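Local coordinates for D-mandelate dehydrogenase (Rhodotorula graminis, PDB 2W2K), which probably acts as an NAD(P)H-dependent oxidoreductase of the D-isomer specific 2-hydroxyacid dehydrogenase family, interconverting D-mandelate and its 2-keto acid, at residues 123-137 and 293-305. Sequence-based numbering, arbitrary orientation.
Sequences YLILSVFRLASYSER and LIEMKHVTLTTHI
Thr-300 packs against helix 123-130 at the tight end of this contact. Its OG1 hydrogen-bonds Ser-127 OG at 2.7 Å, and either hydroxyl may donate. The methyl CG2, anti to the backbone N, meets Leu-124 CD2 at 3.7 Å. Ser-133 CB, on the following helix, lies 3.4 Å from Thr-300 OG1. Strand 299-301 is an edge strand of the parallel Rossmann sheet within this chain. Helix 123-130 runs nearly antiparallel to it, at 154°. Nearby, Thr-302 OG1 hydrogen-bonds OD1 of Asp-281, an NAD(+)-binding residue.

The other end opens to solvent at Lys-297, though His-298 is still well packed. His-298 lies between Leu-131 CD2, 3.8 Å from its ring centroid, and Lys-297 CB on the opposite face. Its edge meets the Tyr-134 face, offset, with planes at 75°. A water links His-298 ND1 to Tyr-134 N. The extended Lys-297 chain runs alongside the tyrosine ring. Lys-297 NZ forms a salt bridge with Glu-153, and Tyr-134 OH hydrogen-bonds the same carboxylate. With alanine at Tyr-134, the His-298 edge would probably lose its aromatic partner and Glu-153 one hydrogen bond. Arg-137 NH2 donates to Lys-297 O at 2.8 Å, tilted from the carbonyl plane. Thus Ser-127 satisfies the buried Thr-300 hydroxyl, while water, a carbonyl and Glu-153 serve the outer polar groups.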
ATOM      1  N   TYR B 123      -0.298  -3.588  -1.695  1.00  4.79           N
ATOM      2  CA  TYR B 123       0.869  -2.902  -1.100  1.00  6.64           C
ATOM      3  C   TYR B 123       2.109  -2.916  -2.038  1.00  8.92           C
ATOM      4  O   TYR B 123       2.759  -1.867  -2.256  1.00  5.80           O
ATOM      5  CB  TYR B 123       1.201  -3.541   0.276  1.00  6.89           C
ATOM      6  CG  TYR B 123       2.545  -3.148   0.893  1.00  7.86           C
ATOM      7  CD1 TYR B 123       2.649  -2.036   1.740  1.00 10.78           C
ATOM      8  CD2 TYR B 123       3.704  -3.913   0.661  1.00  9.00           C
ATOM      9  CE1 TYR B 123       3.887  -1.681   2.330  1.00  9.77           C
ATOM     10  CE2 TYR B 123       4.958  -3.549   1.234  1.00  9.29           C
ATOM     11  CZ  TYR B 123       5.032  -2.442   2.064  1.00 11.95           C
ATOM     12  OH  TYR B 123       6.252  -2.091   2.655  1.00 12.10           O
ATOM     13  N   LEU B 124       2.440  -4.089  -2.583  1.00  5.81           N
ATOM     14  CA  LEU B 124       3.589  -4.198  -3.521  1.00  4.74           C
ATOM     15  C   LEU B 124       3.357  -3.388  -4.825  1.00  7.53           C
ATOM     16  O   LEU B 124       4.301  -2.774  -5.351  1.00  7.17           O
ATOM     17  CB  LEU B 124       3.886  -5.660  -3.853  1.00  4.26           C
ATOM     18  CG  LEU B 124       4.268  -6.623  -2.696  1.00  3.47           C
ATOM     19  CD1 LEU B 124       4.396  -8.039  -3.242  1.00  7.05           C
ATOM     20  CD2 LEU B 124       5.590  -6.146  -2.019  1.00  5.31           C
ATOM     21  N   ILE B 125       2.118  -3.379  -5.326  1.00  4.44           N
ATOM     22  CA  ILE B 125       1.737  -2.556  -6.527  1.00  4.76           C
ATOM     23  C   ILE B 125       1.947  -1.051  -6.274  1.00  6.63           C
ATOM     24  O   ILE B 125       2.564  -0.336  -7.098  1.00  5.00           O
ATOM     25  CB  ILE B 125       0.263  -2.852  -7.019  1.00  4.72           C
ATOM     26  CG1 ILE B 125       0.169  -4.274  -7.591  1.00  5.39           C
ATOM     27  CG2 ILE B 125      -0.172  -1.839  -8.114  1.00  5.45           C
ATOM     28  CD1 ILE B 125      -1.321  -4.798  -7.826  1.00  8.81           C
ATOM     29  N   LEU B 126       1.452  -0.570  -5.126  1.00  4.51           N
ATOM     30  CA  LEU B 126       1.724   0.810  -4.711  1.00  5.24           C
ATOM     31  C   LEU B 126       3.241   1.063  -4.581  1.00  6.89           C
ATOM     32  O   LEU B 126       3.744   2.059  -5.109  1.00  5.85           O
ATOM     33  CB  LEU B 126       0.961   1.163  -3.412  1.00  4.63           C
ATOM     34  CG  LEU B 126      -0.569   1.337  -3.540  1.00  6.06           C
ATOM     35  CD1 LEU B 126      -1.316   1.117  -2.194  1.00  8.68           C
ATOM     36  CD2 LEU B 126      -0.952   2.697  -4.148  1.00  7.27           C
ATOM     37  N   SER B 127       3.969   0.159  -3.915  1.00  6.30           N
ATOM     38  CA  SER B 127       5.436   0.308  -3.772  1.00  8.80           C
ATOM     39  C   SER B 127       6.211   0.464  -5.103  1.00  9.01           C
ATOM     40  O   SER B 127       7.076   1.346  -5.218  1.00  7.73           O
ATOM     41  CB  SER B 127       6.039  -0.831  -2.911  1.00  8.37           C
ATOM     42  OG  SER B 127       7.403  -0.562  -2.611  1.00 11.43           O
ATOM     43  N   VAL B 128       5.904  -0.378  -6.093  1.00  6.22           N
ATOM     44  CA  VAL B 128       6.654  -0.372  -7.368  1.00  6.86           C
ATOM     45  C   VAL B 128       6.321   0.837  -8.263  1.00  5.22           C
ATOM     46  O   VAL B 128       7.175   1.279  -9.059  1.00  7.48           O
ATOM     47  CB  VAL B 128       6.552  -1.741  -8.166  1.00  7.03           C
ATOM     48  CG1 VAL B 128       7.134  -2.924  -7.334  1.00  9.13           C
ATOM     49  CG2 VAL B 128       5.123  -2.065  -8.637  1.00  7.45           C
ATOM     50  N   PHE B 129       5.100   1.372  -8.147  1.00  5.38           N
ATOM     51  CA  PHE B 129       4.711   2.580  -8.898  1.00  7.11           C
ATOM     52  C   PHE B 129       5.319   3.859  -8.279  1.00  5.88           C
ATOM     53  O   PHE B 129       5.710   4.777  -9.013  1.00  6.15           O
ATOM     54  CB  PHE B 129       3.173   2.723  -9.013  1.00  5.66           C
ATOM     55  CG  PHE B 129       2.568   2.062 -10.260  1.00  7.93           C
ATOM     56  CD1 PHE B 129       1.941   0.814 -10.174  1.00  6.74           C
ATOM     57  CD2 PHE B 129       2.592   2.726 -11.514  1.00  9.18           C
ATOM     58  CE1 PHE B 129       1.366   0.204 -11.317  1.00  7.73           C
ATOM     59  CE2 PHE B 129       2.035   2.132 -12.665  1.00  9.71           C
ATOM     60  CZ  PHE B 129       1.424   0.863 -12.573  1.00 10.09           C
ATOM     61  N   ARG B 130       5.430   3.888  -6.947  1.00  6.58           N
ATOM     62  CA  ARG B 130       5.809   5.109  -6.175  1.00  5.95           C
ATOM     63  C   ARG B 130       7.290   5.175  -5.719  1.00  7.39           C
ATOM     64  O   ARG B 130       7.760   6.223  -5.232  1.00  6.90           O
ATOM     65  CB  ARG B 130       4.843   5.249  -4.974  1.00  8.02           C
ATOM     66  CG  ARG B 130       3.333   5.369  -5.418  1.00  7.23           C
ATOM     67  CD  ARG B 130       3.054   6.608  -6.392  1.00  5.90           C
ATOM     68  NE  ARG B 130       3.412   7.834  -5.670  1.00  7.92           N
ATOM     69  CZ  ARG B 130       2.606   8.496  -4.843  1.00 10.72           C
ATOM     70  NH1 ARG B 130       1.315   8.135  -4.696  1.00  6.88           N
ATOM     71  NH2 ARG B 130       3.098   9.532  -4.147  1.00  9.88           N
ATOM     72  N   LEU B 131       8.011   4.059  -5.904  1.00  5.54           N
ATOM     73  CA  LEU B 131       9.406   3.885  -5.427  1.00  6.15           C
ATOM     74  C   LEU B 131       9.531   4.108  -3.892  1.00  8.90           C
ATOM     75  O   LEU B 131      10.480   4.729  -3.400  1.00  7.08           O
ATOM     76  CB  LEU B 131      10.405   4.763  -6.253  1.00  7.41           C
ATOM     77  CG  LEU B 131      10.225   4.617  -7.786  1.00 10.79           C
ATOM     78  CD1 LEU B 131      11.093   5.615  -8.557  1.00 16.34           C
ATOM     79  CD2 LEU B 131      10.476   3.163  -8.247  1.00  9.18           C
ATOM     80  N   ALA B 132       8.567   3.567  -3.150  1.00  8.54           N
ATOM     81  CA  ALA B 132       8.467   3.806  -1.699  1.00 10.53           C
ATOM     82  C   ALA B 132       9.537   3.069  -0.890  1.00  7.92           C
ATOM     83  O   ALA B 132       9.968   3.537   0.183  1.00  9.06           O
ATOM     84  CB  ALA B 132       7.067   3.440  -1.205  1.00 10.69           C
ATOM     85  N   SER B 133       9.964   1.913  -1.394  1.00  8.76           N
ATOM     86  CA  SER B 133      11.000   1.114  -0.733  1.00  9.30           C
ATOM     87  C   SER B 133      12.330   1.896  -0.639  1.00 11.69           C
ATOM     88  O   SER B 133      12.977   1.928   0.425  1.00 11.40           O
ATOM     89  CB  SER B 133      11.180  -0.239  -1.436  1.00 11.41           C
ATOM     90  OG  SER B 133      12.120  -1.039  -0.731  1.00 16.70           O
ATOM     91  N   TYR B 134      12.708   2.531  -1.747  1.00  8.47           N
ATOM     92  CA  TYR B 134      13.890   3.406  -1.832  1.00 10.05           C
ATOM     93  C   TYR B 134      13.739   4.628  -0.905  1.00  9.81           C
ATOM     94  O   TYR B 134      14.689   5.007  -0.188  1.00 12.04           O
ATOM     95  CB  TYR B 134      14.084   3.838  -3.290  1.00 10.31           C
ATOM     96  CG  TYR B 134      15.312   4.686  -3.603  1.00 14.28           C
ATOM     97  CD1 TYR B 134      16.602   4.210  -3.328  1.00 12.38           C
ATOM     98  CD2 TYR B 134      15.177   5.933  -4.209  1.00  8.80           C
ATOM     99  CE1 TYR B 134      17.742   4.983  -3.633  1.00 21.92           C
ATOM    100  CE2 TYR B 134      16.307   6.714  -4.527  1.00 18.99           C
ATOM    101  CZ  TYR B 134      17.585   6.223  -4.239  1.00 19.32           C
ATOM    102  OH  TYR B 134      18.708   6.970  -4.554  1.00 19.04           O
ATOM    103  N   SER B 135      12.561   5.251  -0.922  1.00  7.56           N
ATOM    104  CA  SER B 135      12.252   6.367  -0.030  1.00  8.32           C
ATOM    105  C   SER B 135      12.408   6.009   1.465  1.00 10.10           C
ATOM    106  O   SER B 135      12.958   6.816   2.231  1.00 12.17           O
ATOM    107  CB  SER B 135      10.836   6.913  -0.319  1.00  9.39           C
ATOM    108  OG  SER B 135      10.588   8.147   0.345  1.00 11.65           O
ATOM    109  N   GLU B 136      11.929   4.825   1.881  1.00  8.39           N
ATOM    110  CA  GLU B 136      12.100   4.382   3.286  1.00 13.52           C
ATOM    111  C   GLU B 136      13.593   4.302   3.669  1.00 13.48           C
ATOM    112  O   GLU B 136      14.011   4.807   4.725  1.00 12.85           O
ATOM    113  CB  GLU B 136      11.396   3.032   3.570  1.00 13.44           C
ATOM    114  CG  GLU B 136       9.852   3.057   3.513  1.00 15.60           C
ATOM    115  CD  GLU B 136       9.168   1.909   4.321  1.00 19.70           C
ATOM    116  OE1 GLU B 136       9.745   1.428   5.324  1.00 17.99           O
ATOM    117  OE2 GLU B 136       8.029   1.507   3.973  1.00 17.94           O
ATOM    118  N   ARG B 137      14.400   3.678   2.813  1.00 12.83           N
ATOM    119  CA  ARG B 137      15.848   3.527   3.112  1.00 14.57           C
ATOM    120  C   ARG B 137      16.585   4.867   3.244  1.00 12.82           C
ATOM    121  O   ARG B 137      17.436   5.020   4.136  1.00 14.55           O
ATOM    122  CB  ARG B 137      16.531   2.590   2.109  1.00 15.63           C
ATOM    123  CG  ARG B 137      16.126   1.145   2.339  1.00 16.27           C
ATOM    124  CD  ARG B 137      17.028   0.096   1.696  1.00 26.13           C
ATOM    125  NE  ARG B 137      17.385   0.341   0.303  1.00 34.67           N
ATOM    126  CZ  ARG B 137      16.601   0.130  -0.753  1.00 29.92           C
ATOM    127  NH1 ARG B 137      15.358  -0.301  -0.627  1.00 30.12           N
ATOM    128  NH2 ARG B 137      17.074   0.375  -1.953  1.00 21.39           N
ATOM    129  N   LEU B 293      19.505  -8.839  -5.696  1.00 12.87           N
ATOM    130  CA  LEU B 293      18.315  -7.972  -5.644  1.00 13.12           C
ATOM    131  C   LEU B 293      18.360  -6.985  -4.479  1.00 11.31           C
ATOM    132  O   LEU B 293      17.888  -5.862  -4.616  1.00 10.69           O
ATOM    133  CB  LEU B 293      17.000  -8.786  -5.594  1.00  9.87           C
ATOM    134  CG  LEU B 293      16.636  -9.682  -6.794  1.00 11.93           C
ATOM    135  CD1 LEU B 293      15.361 -10.511  -6.497  1.00 10.27           C
ATOM    136  CD2 LEU B 293      16.426  -8.886  -8.088  1.00 10.49           C
ATOM    137  N   ILE B 294      18.915  -7.414  -3.338  1.00  9.94           N
ATOM    138  CA  ILE B 294      19.058  -6.548  -2.158  1.00 12.23           C
ATOM    139  C   ILE B 294      19.935  -5.320  -2.465  1.00 12.73           C
ATOM    140  O   ILE B 294      19.621  -4.189  -2.056  1.00 11.78           O
ATOM    141  CB  ILE B 294      19.608  -7.322  -0.917  1.00 13.94           C
ATOM    142  CG1 ILE B 294      18.548  -8.294  -0.345  1.00 12.24           C
ATOM    143  CG2 ILE B 294      20.072  -6.332   0.179  1.00 16.36           C
ATOM    144  CD1 ILE B 294      19.143  -9.420   0.538  1.00 13.73           C
ATOM    145  N   GLU B 295      21.018  -5.536  -3.207  1.00 14.80           N
ATOM    146  CA  GLU B 295      21.963  -4.447  -3.522  1.00 19.95           C
ATOM    147  C   GLU B 295      21.483  -3.380  -4.548  1.00 22.38           C
ATOM    148  O   GLU B 295      22.221  -2.432  -4.845  1.00 29.30           O
ATOM    149  CB  GLU B 295      23.337  -5.025  -3.900  1.00 17.85           C
ATOM    150  CG  GLU B 295      23.968  -5.899  -2.801  1.00 28.09           C
ATOM    151  N   MET B 296      20.256  -3.510  -5.052  1.00 21.23           N
ATOM    152  CA  MET B 296      19.712  -2.551  -6.026  0.50 21.09           C
ATOM    153  C   MET B 296      18.851  -1.464  -5.383  1.00 19.49           C
ATOM    154  O   MET B 296      18.495  -1.558  -4.218  1.00 18.42           O
ATOM    155  CB  MET B 296      18.898  -3.276  -7.088  0.50 21.25           C
ATOM    156  CG  MET B 296      19.724  -4.149  -7.980  0.50 23.11           C
ATOM    157  SD  MET B 296      18.719  -4.856  -9.271  0.50 21.11           S
ATOM    158  CE  MET B 296      19.881  -6.047  -9.932  0.50 10.84           C
ATOM    159  N   LYS B 297      18.512  -0.428  -6.155  1.00 18.50           N
ATOM    160  CA  LYS B 297      17.671   0.676  -5.639  1.00 18.03           C
ATOM    161  C   LYS B 297      16.194   0.315  -5.422  1.00 18.28           C
ATOM    162  O   LYS B 297      15.617   0.627  -4.372  1.00 14.99           O
ATOM    163  CB  LYS B 297      17.737   1.894  -6.579  1.00 19.45           C
ATOM    164  CG  LYS B 297      18.918   2.837  -6.330  1.00 22.60           C
ATOM    165  CD  LYS B 297      18.874   4.042  -7.264  1.00 18.17           C
ATOM    166  CE  LYS B 297      20.057   4.983  -7.024  1.00 23.47           C
ATOM    167  NZ  LYS B 297      20.027   6.137  -7.959  1.00 21.15           N
ATOM    168  N   HIS B 298      15.591  -0.327  -6.424  1.00 12.29           N
ATOM    169  CA  HIS B 298      14.128  -0.367  -6.534  1.00 11.70           C
ATOM    170  C   HIS B 298      13.472  -1.772  -6.475  1.00 10.54           C
ATOM    171  O   HIS B 298      12.449  -2.032  -7.144  1.00 10.50           O
ATOM    172  CB  HIS B 298      13.681   0.406  -7.796  1.00 10.58           C
ATOM    173  CG  HIS B 298      14.047   1.867  -7.787  1.00 14.70           C
ATOM    174  ND1 HIS B 298      13.735   2.715  -6.746  1.00 12.40           N
ATOM    175  CD2 HIS B 298      14.670   2.632  -8.719  1.00 14.81           C
ATOM    176  CE1 HIS B 298      14.165   3.936  -7.029  1.00 16.69           C
ATOM    177  NE2 HIS B 298      14.729   3.915  -8.226  1.00 10.58           N
ATOM    178  N   VAL B 299      14.024  -2.676  -5.666  1.00  9.62           N
ATOM    179  CA  VAL B 299      13.377  -3.991  -5.465  1.00  9.15           C
ATOM    180  C   VAL B 299      12.777  -4.073  -4.040  1.00 11.72           C
ATOM    181  O   VAL B 299      13.509  -3.984  -3.043  1.00 12.10           O
ATOM    182  CB  VAL B 299      14.345  -5.196  -5.727  1.00  8.91           C
ATOM    183  CG1 VAL B 299      13.599  -6.552  -5.639  1.00  9.86           C
ATOM    184  CG2 VAL B 299      15.033  -5.081  -7.090  1.00  8.79           C
ATOM    185  N   THR B 300      11.457  -4.218  -3.960  1.00  6.78           N
ATOM    186  CA  THR B 300      10.727  -4.357  -2.692  1.00  7.31           C
ATOM    187  C   THR B 300      10.718  -5.849  -2.298  1.00  9.03           C
ATOM    188  O   THR B 300      10.309  -6.718  -3.091  1.00  8.52           O
ATOM    189  CB  THR B 300       9.243  -3.804  -2.795  1.00 11.82           C
ATOM    190  OG1 THR B 300       9.230  -2.429  -3.231  1.00  8.69           O
ATOM    191  CG2 THR B 300       8.489  -3.949  -1.453  1.00  7.44           C
ATOM    192  N   LEU B 301      11.196  -6.142  -1.084  1.00  8.66           N
ATOM    193  CA  LEU B 301      11.351  -7.532  -0.606  1.00  6.31           C
ATOM    194  C   LEU B 301      10.723  -7.750   0.786  1.00  8.17           C
ATOM    195  O   LEU B 301      11.073  -7.053   1.743  1.00  6.89           O
ATOM    196  CB  LEU B 301      12.847  -7.936  -0.586  1.00  8.60           C
ATOM    197  CG  LEU B 301      13.602  -7.817  -1.936  1.00 11.10           C
ATOM    198  CD1 LEU B 301      15.113  -7.580  -1.756  1.00 10.44           C
ATOM    199  CD2 LEU B 301      13.305  -9.004  -2.835  1.00  7.85           C
ATOM    200  N   THR B 302       9.796  -8.706   0.898  1.00  8.17           N
ATOM    201  CA  THR B 302       9.131  -9.036   2.196  1.00  7.74           C
ATOM    202  C   THR B 302       9.309 -10.541   2.588  1.00  7.24           C
ATOM    203  O   THR B 302       9.596 -11.389   1.724  1.00  8.11           O
ATOM    204  CB  THR B 302       7.628  -8.569   2.227  1.00 10.94           C
ATOM    205  OG1 THR B 302       6.921  -9.052   1.060  1.00  7.92           O
ATOM    206  CG2 THR B 302       7.535  -7.035   2.250  1.00  8.49           C
ATOM    207  N   THR B 303       9.167 -10.866   3.879  1.00  5.59           N
ATOM    208  CA  THR B 303       9.375 -12.239   4.397  1.00  6.86           C
ATOM    209  C   THR B 303       8.151 -13.207   4.280  1.00  9.40           C
ATOM    210  O   THR B 303       7.712 -13.788   5.295  1.00  9.03           O
ATOM    211  CB  THR B 303       9.889 -12.228   5.901  1.00  7.79           C
ATOM    212  OG1 THR B 303       8.889 -11.649   6.759  1.00  8.86           O
ATOM    213  CG2 THR B 303      11.189 -11.429   6.035  1.00  8.97           C
ATOM    214  N   HIS B 304       7.634 -13.403   3.055  1.00  6.86           N
ATOM    215  CA  HIS B 304       6.461 -14.293   2.804  1.00  7.90           C
ATOM    216  C   HIS B 304       5.305 -14.008   3.799  1.00  7.84           C
ATOM    217  O   HIS B 304       4.756 -14.928   4.445  1.00  7.43           O
ATOM    218  CB  HIS B 304       6.887 -15.788   2.790  1.00  9.17           C
ATOM    219  CG  HIS B 304       5.978 -16.698   2.001  1.00 12.61           C
ATOM    220  ND1 HIS B 304       4.649 -16.419   1.744  1.00 17.92           N
ATOM    221  CD2 HIS B 304       6.215 -17.913   1.446  1.00 12.23           C
ATOM    222  CE1 HIS B 304       4.116 -17.408   1.038  1.00 13.01           C
ATOM    223  NE2 HIS B 304       5.043 -18.332   0.855  1.00 22.62           N
ATOM    224  N   ILE B 305       4.944 -12.727   3.920  1.00  7.15           N
ATOM    225  CA  ILE B 305       3.838 -12.322   4.804  1.00  5.85           C
ATOM    226  C   ILE B 305       2.437 -12.272   4.152  1.00  5.05           C
ATOM    227  O   ILE B 305       1.472 -11.913   4.822  1.00  6.37           O
ATOM    228  CB  ILE B 305       4.130 -11.004   5.641  1.00  5.47           C
ATOM    229  CG1 ILE B 305       4.478  -9.802   4.732  1.00  6.38           C
ATOM    230  CG2 ILE B 305       5.212 -11.268   6.730  1.00 11.32           C
ATOM    231  CD1 ILE B 305       4.447  -8.438   5.461  1.00  5.94           C
TER
HETATM  232  O   HOH W   1      11.796   1.569  -4.481  1.00  5.25           O